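Local coordinates for protein Ser-thr phosphatase MSPP (Mycobacterium smegmatis, PDB 2JFR) that probably acts as a metal-dependent serine/threonine phosphatase of the PPM (PP2C) family, removing phosphate groups from phosphorylated protein side chains, at residues 85-90 / 160-165; 182-187 / 226-231. All blocks are in the same frame, centred on the assembly; numbering follows the deposited sequence.

How the interactions relate
Interaction 1 hangs a loop on the start of a strand in one sheet of the PP2C sandwich, and interaction 2 pairs two strands of the other; their centres are about 22 Å apart and their nearest atoms about 9 Å. Interaction 1 ties strand 89-96 to its loop by a single bridge, toward the periphery: buried at T90 and L160, exposed at V87 and I162. Interaction 2 lies near the centre of the chain, buried throughout, where strands 180-184 and 226-233 pair with nearly twice the buried surface. Both reach strand 31-38, whose end carries the metal ligands D36 and G37. Interaction 1 joins backbone and apolar contacts; interaction 2 adds a serine hydroxyl and a metal-binding carboxylate.

Interaction 1: residues 85-90 / 160-165; sequences PTVSGT and LGIGPH
T90 and L160 form an isolated antiparallel bridge, a hydrogen-bonded pair joining the start of strand 89-96 to the loop before strand 169-172. The bond from L160 N to T90 O measures 2.8 Å, and the return bond from T90 N to L160 O is 3.0 Å. Beyond the bridge G89 faces G161, whose left-handed backbone (phi 92°) comes easily to a residue without a side chain; at G89 the missing CB leaves room for L160 O and I162 CG2. The chains then separate around a water, 2.8 Å from S88 O and 2.8 Å from G161 O, well placed to donate to either carbonyl.

The side chains of T90 and L160 lie alongside one another and point the same way, with CG2 of T90 against CD2 of L160 at 3.7 Å. On the more exposed side V87 CG1, anti to the backbone N (chi1 177°), meets I162 CG2 at 3.7 Å. I162 CG2 also lies 3.8 Å from S88 O.

The side-chain amide of N74, in helix 63-81, accepts from G161 N through OD1 and gives ND2 to G163 O. Helix 42-59 packs on T90 through A45, S46 and A49. The side chain of T90 comes within about 5 Å of that of the metal ligand D36 on strand 31-38, where F38 is hydrogen-bonded, backbone to backbone, with G89 and touches V87 and I162.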
loop_
_atom_site.group_PDB
_atom_site.type_symbol
_atom_site.label_atom_id
_atom_site.label_comp_id
_atom_site.label_asym_id
_atom_site.label_seq_id
_atom_site.Cartn_x
_atom_site.Cartn_y
_atom_site.Cartn_z
ATOM N N PRO A 85 -14.215 -5.790 -21.186
ATOM C CA PRO A 85 -13.668 -6.869 -21.988
ATOM C C PRO A 85 -12.347 -7.339 -21.587
ATOM O O PRO A 85 -11.890 -8.396 -22.056
ATOM C CB PRO A 85 -13.597 -6.202 -23.389
ATOM C CG PRO A 85 -13.506 -4.729 -23.198
ATOM C CD PRO A 85 -14.301 -4.527 -21.943
ATOM N N THR A 86 -11.647 -6.579 -20.724
ATOM C CA THR A 86 -10.393 -7.022 -20.125
ATOM C C THR A 86 -10.505 -6.682 -18.625
ATOM O O THR A 86 -11.358 -5.900 -18.256
ATOM C CB THR A 86 -9.105 -6.434 -20.723
ATOM O OG1 THR A 86 -9.142 -5.041 -20.579
ATOM C CG2 THR A 86 -9.013 -6.756 -22.196
ATOM N N VAL A 87 -9.655 -7.308 -17.870
ATOM C CA VAL A 87 -9.703 -7.201 -16.453
ATOM C C VAL A 87 -8.942 -5.934 -15.973
ATOM O O VAL A 87 -7.782 -5.730 -16.330
ATOM C CB VAL A 87 -9.111 -8.454 -15.778
ATOM C CG1 VAL A 87 -9.079 -8.327 -14.268
ATOM C CG2 VAL A 87 -9.946 -9.696 -16.204
ATOM N N SER A 88 -9.614 -5.127 -15.164
ATOM C CA SER A 88 -9.016 -4.056 -14.374
ATOM C C SER A 88 -9.335 -4.331 -12.903
ATOM O O SER A 88 -10.339 -4.919 -12.545
ATOM C CB SER A 88 -9.533 -2.697 -14.765
ATOM O OG SER A 88 -9.142 -2.383 -16.111
ATOM N N GLY A 89 -8.449 -3.861 -12.047
ATOM C CA GLY A 89 -8.638 -4.054 -10.612
ATOM C C GLY A 89 -7.588 -3.245 -9.911
ATOM O O GLY A 89 -6.936 -2.356 -10.479
ATOM N N THR A 90 -7.385 -3.544 -8.612
ATOM C CA THR A 90 -6.430 -2.779 -7.832
ATOM C C THR A 90 -5.914 -3.592 -6.678
ATOM O O THR A 90 -6.581 -4.456 -6.149
ATOM C CB THR A 90 -7.085 -1.461 -7.323
ATOM O OG1 THR A 90 -6.104 -0.621 -6.717
ATOM C CG2 THR A 90 -8.256 -1.688 -6.412
ATOM N N LEU A 160 -8.236 -6.699 -5.714
ATOM C CA LEU A 160 -9.535 -6.176 -5.422
ATOM C C LEU A 160 -10.229 -5.745 -6.686
ATOM O O LEU A 160 -9.658 -5.143 -7.586
ATOM C CB LEU A 160 -9.346 -5.050 -4.402
ATOM C CG LEU A 160 -10.602 -4.447 -3.807
ATOM C CD1 LEU A 160 -10.396 -3.961 -2.397
ATOM C CD2 LEU A 160 -11.131 -3.315 -4.701
ATOM N N GLY A 161 -11.531 -6.063 -6.737
ATOM C CA GLY A 161 -12.370 -5.615 -7.793
ATOM C C GLY A 161 -12.512 -6.526 -8.988
ATOM O O GLY A 161 -13.188 -6.160 -9.945
ATOM N N ILE A 162 -11.923 -7.752 -8.926
ATOM C CA ILE A 162 -11.917 -8.683 -10.068
ATOM C C ILE A 162 -12.932 -9.770 -9.913
ATOM O O ILE A 162 -13.150 -10.526 -10.907
ATOM C CB ILE A 162 -10.503 -9.236 -10.352
ATOM C CG1 ILE A 162 -10.005 -10.191 -9.261
ATOM C CG2 ILE A 162 -9.542 -8.106 -10.631
ATOM C CD1 ILE A 162 -8.815 -10.989 -9.665
ATOM N N GLY A 163 -13.539 -9.916 -8.783
ATOM C CA GLY A 163 -14.575 -10.941 -8.584
ATOM C C GLY A 163 -15.259 -10.605 -7.283
ATOM O O GLY A 163 -14.856 -9.700 -6.564
ATOM N N PRO A 164 -16.336 -11.282 -7.001
ATOM C CA PRO A 164 -17.192 -10.946 -5.875
ATOM C C PRO A 164 -16.620 -11.330 -4.518
ATOM O O PRO A 164 -17.143 -10.824 -3.492
ATOM C CB PRO A 164 -18.519 -11.663 -6.146
ATOM C CG PRO A 164 -18.039 -12.843 -6.885
ATOM C CD PRO A 164 -16.958 -12.369 -7.837
ATOM N N HIS A 165 -15.619 -12.153 -4.450
ATOM C CA HIS A 165 -15.035 -12.505 -3.175
ATOM C C HIS A 165 -13.528 -12.276 -3.155
ATOM O O HIS A 165 -12.748 -12.530 -4.083
ATOM C CB HIS A 165 -15.349 -13.979 -2.946
ATOM C CG HIS A 165 -16.820 -14.238 -2.962
ATOM N ND1 HIS A 165 -17.462 -14.802 -4.016
ATOM C CD2 HIS A 165 -17.781 -13.996 -2.036
ATOM C CE1 HIS A 165 -18.754 -14.918 -3.789
ATOM N NE2 HIS A 165 -18.952 -14.440 -2.580
HETATM O O HOH W 1 -12.939 -6.060 -12.719
#

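Interaction 2: residues 182-187 / 226-231. With MN (manganese (II) ion), chain C.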
loop_
_atom_site.group_PDB
_atom_site.type_symbol
_atom_site.label_atom_id
_atom_site.label_comp_id
_atom_site.label_asym_id
_atom_site.label_seq_id
_atom_site.Cartn_x
_atom_site.Cartn_y
_atom_site.Cartn_z
ATOM N N LEU A 182 5.496 3.009 6.541
ATOM C CA LEU A 182 5.453 3.404 5.139
ATOM C C LEU A 182 4.581 2.457 4.407
ATOM O O LEU A 182 4.841 1.238 4.429
ATOM C CB LEU A 182 6.869 3.396 4.554
ATOM C CG LEU A 182 6.955 3.532 2.987
ATOM C CD1 LEU A 182 6.473 4.862 2.528
ATOM C CD2 LEU A 182 8.408 3.310 2.527
ATOM N N ILE A 183 3.579 2.959 3.703
ATOM C CA ILE A 183 2.825 2.177 2.750
ATOM C C ILE A 183 3.276 2.641 1.365
ATOM O O ILE A 183 3.318 3.853 1.124
ATOM C CB ILE A 183 1.316 2.324 2.870
ATOM C CG1 ILE A 183 0.821 2.230 4.312
ATOM C CG2 ILE A 183 0.638 1.299 1.993
ATOM C CD1 ILE A 183 -0.641 2.590 4.458
ATOM N N SER A 184 3.591 1.743 0.454
ATOM C CA SER A 184 4.010 2.143 -0.870
ATOM C C SER A 184 3.371 1.261 -1.915
ATOM O O SER A 184 3.152 0.084 -1.703
ATOM C CB SER A 184 5.505 2.038 -0.956
ATOM O OG SER A 184 6.002 2.561 -2.172
ATOM N N SER A 185 3.160 1.838 -3.105
ATOM C CA SER A 185 2.962 0.992 -4.263
ATOM C C SER A 185 4.299 0.345 -4.629
ATOM O O SER A 185 5.381 0.760 -4.216
ATOM C CB SER A 185 2.339 1.721 -5.426
ATOM O OG SER A 185 3.210 2.742 -5.893
ATOM N N ASP A 186 4.201 -0.678 -5.489
ATOM C CA ASP A 186 5.377 -1.397 -5.971
ATOM C C ASP A 186 6.288 -0.527 -6.807
ATOM O O ASP A 186 7.424 -0.928 -7.075
ATOM C CB ASP A 186 4.936 -2.658 -6.685
ATOM C CG ASP A 186 4.092 -2.499 -7.922
ATOM O OD1 ASP A 186 3.748 -1.343 -8.231
ATOM O OD2 ASP A 186 3.818 -3.572 -8.588
ATOM N N GLY A 187 5.891 0.663 -7.247
ATOM C CA GLY A 187 6.785 1.473 -8.028
ATOM C C GLY A 187 8.037 1.875 -7.290
ATOM O O GLY A 187 9.079 2.091 -7.899
ATOM N N THR A 226 4.657 5.685 -8.573
ATOM C CA THR A 226 5.084 5.458 -7.190
ATOM C C THR A 226 4.253 6.304 -6.273
ATOM O O THR A 226 4.147 7.518 -6.479
ATOM C CB THR A 226 6.603 5.796 -7.031
ATOM O OG1 THR A 226 7.353 4.919 -7.865
ATOM C CG2 THR A 226 7.045 5.587 -5.594
ATOM N N THR A 227 3.711 5.699 -5.247
ATOM C CA THR A 227 2.882 6.380 -4.250
ATOM C C THR A 227 3.301 5.906 -2.893
ATOM O O THR A 227 3.463 4.709 -2.678
ATOM C CB THR A 227 1.414 6.081 -4.535
ATOM O OG1 THR A 227 1.127 6.523 -5.857
ATOM C CG2 THR A 227 0.466 6.783 -3.567
ATOM N N VAL A 228 3.450 6.838 -1.969
ATOM C CA VAL A 228 3.936 6.568 -0.630
ATOM C C VAL A 228 3.095 7.323 0.395
ATOM O O VAL A 228 2.692 8.472 0.193
ATOM C CB VAL A 228 5.424 6.909 -0.507
ATOM C CG1 VAL A 228 6.272 5.975 -1.325
ATOM C CG2 VAL A 228 5.723 8.367 -0.863
ATOM N N VAL A 229 2.882 6.653 1.528
ATOM C CA VAL A 229 2.223 7.231 2.691
ATOM C C VAL A 229 3.127 6.921 3.878
ATOM O O VAL A 229 3.448 5.757 4.142
ATOM C CB VAL A 229 0.848 6.631 2.907
ATOM C CG1 VAL A 229 0.204 7.204 4.174
ATOM C CG2 VAL A 229 -0.041 6.861 1.696
ATOM N N VAL A 230 3.550 7.981 4.594
ATOM C CA VAL A 230 4.420 7.868 5.754
ATOM C C VAL A 230 3.650 8.271 6.965
ATOM O O VAL A 230 2.982 9.324 6.965
ATOM C CB VAL A 230 5.691 8.728 5.537
ATOM C CG1 VAL A 230 6.465 8.945 6.820
ATOM C CG2 VAL A 230 6.587 8.088 4.534
ATOM N N ILE A 231 3.764 7.497 8.039
ATOM C CA ILE A 231 3.073 7.759 9.311
ATOM C C ILE A 231 4.118 7.687 10.417
ATOM O O ILE A 231 4.781 6.654 10.581
ATOM C CB ILE A 231 1.976 6.711 9.570
ATOM C CG1 ILE A 231 1.018 6.517 8.377
ATOM C CG2 ILE A 231 1.209 7.087 10.809
ATOM C CD1 ILE A 231 0.546 5.137 8.225
HETATM MN MN MN C . 2.504 -0.498 -9.627
HETATM O O HOH W 2 1.340 0.151 -11.397
HETATM O O HOH W 3 2.247 -2.347 -10.483
HETATM O O HOH W 4 2.467 1.487 -8.904
#
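L182 packs over the side chains of V228 and V230 on the neighbouring antiparallel strand. Its CB only skirts that strand, 4.2 Å from V229 O. CG lies anti to the backbone N (chi1 169°), and from it CD1 approaches V229 O to 3.5 Å and touches V228 CB and V230 CG2, each 3.8 Å away. L182 also touches Y116 and I118 of strand 115-119, on its other flank, and L188. The opposite face of the sheet carries I183 beside V229, both packed against V34 of strand 31-38.

Regular pairing joins I183 and V229 by two backbone bonds, with I183 N to V229 O at 2.8 Å. Two residues on, S185 N still gives its hydrogen to T227 O at 2.9 Å, but the answering bond has changed: T227 N donates to S185 OG, 3.1 Å away and somewhat bent (142° at the hydrogen). With OG set between its own N and carbonyl carbon (chi1 64°), the S185 hydroxyl takes the place of a main-chain acceptor just where strand 182-184 ends. D23 OD2 bonds to this hydroxyl and to T227 OG1 as well, tying both segments to one carboxylate.

The side chain of D186 leaves its backbone on the side away from 226-231, and its carboxylate reaches the manganese through OD1 at 2.1 Å. D36 and D224 bind the same ion, three waters are also among its ligands, and D186 OD2 reaches a magnesium ion. Apolar packing thus gives way along one strand to hydroxyl and then carboxylate chemistry, consistent with the binuclear metal centre of PPM phosphatases being anchored at the end of the sandwich core.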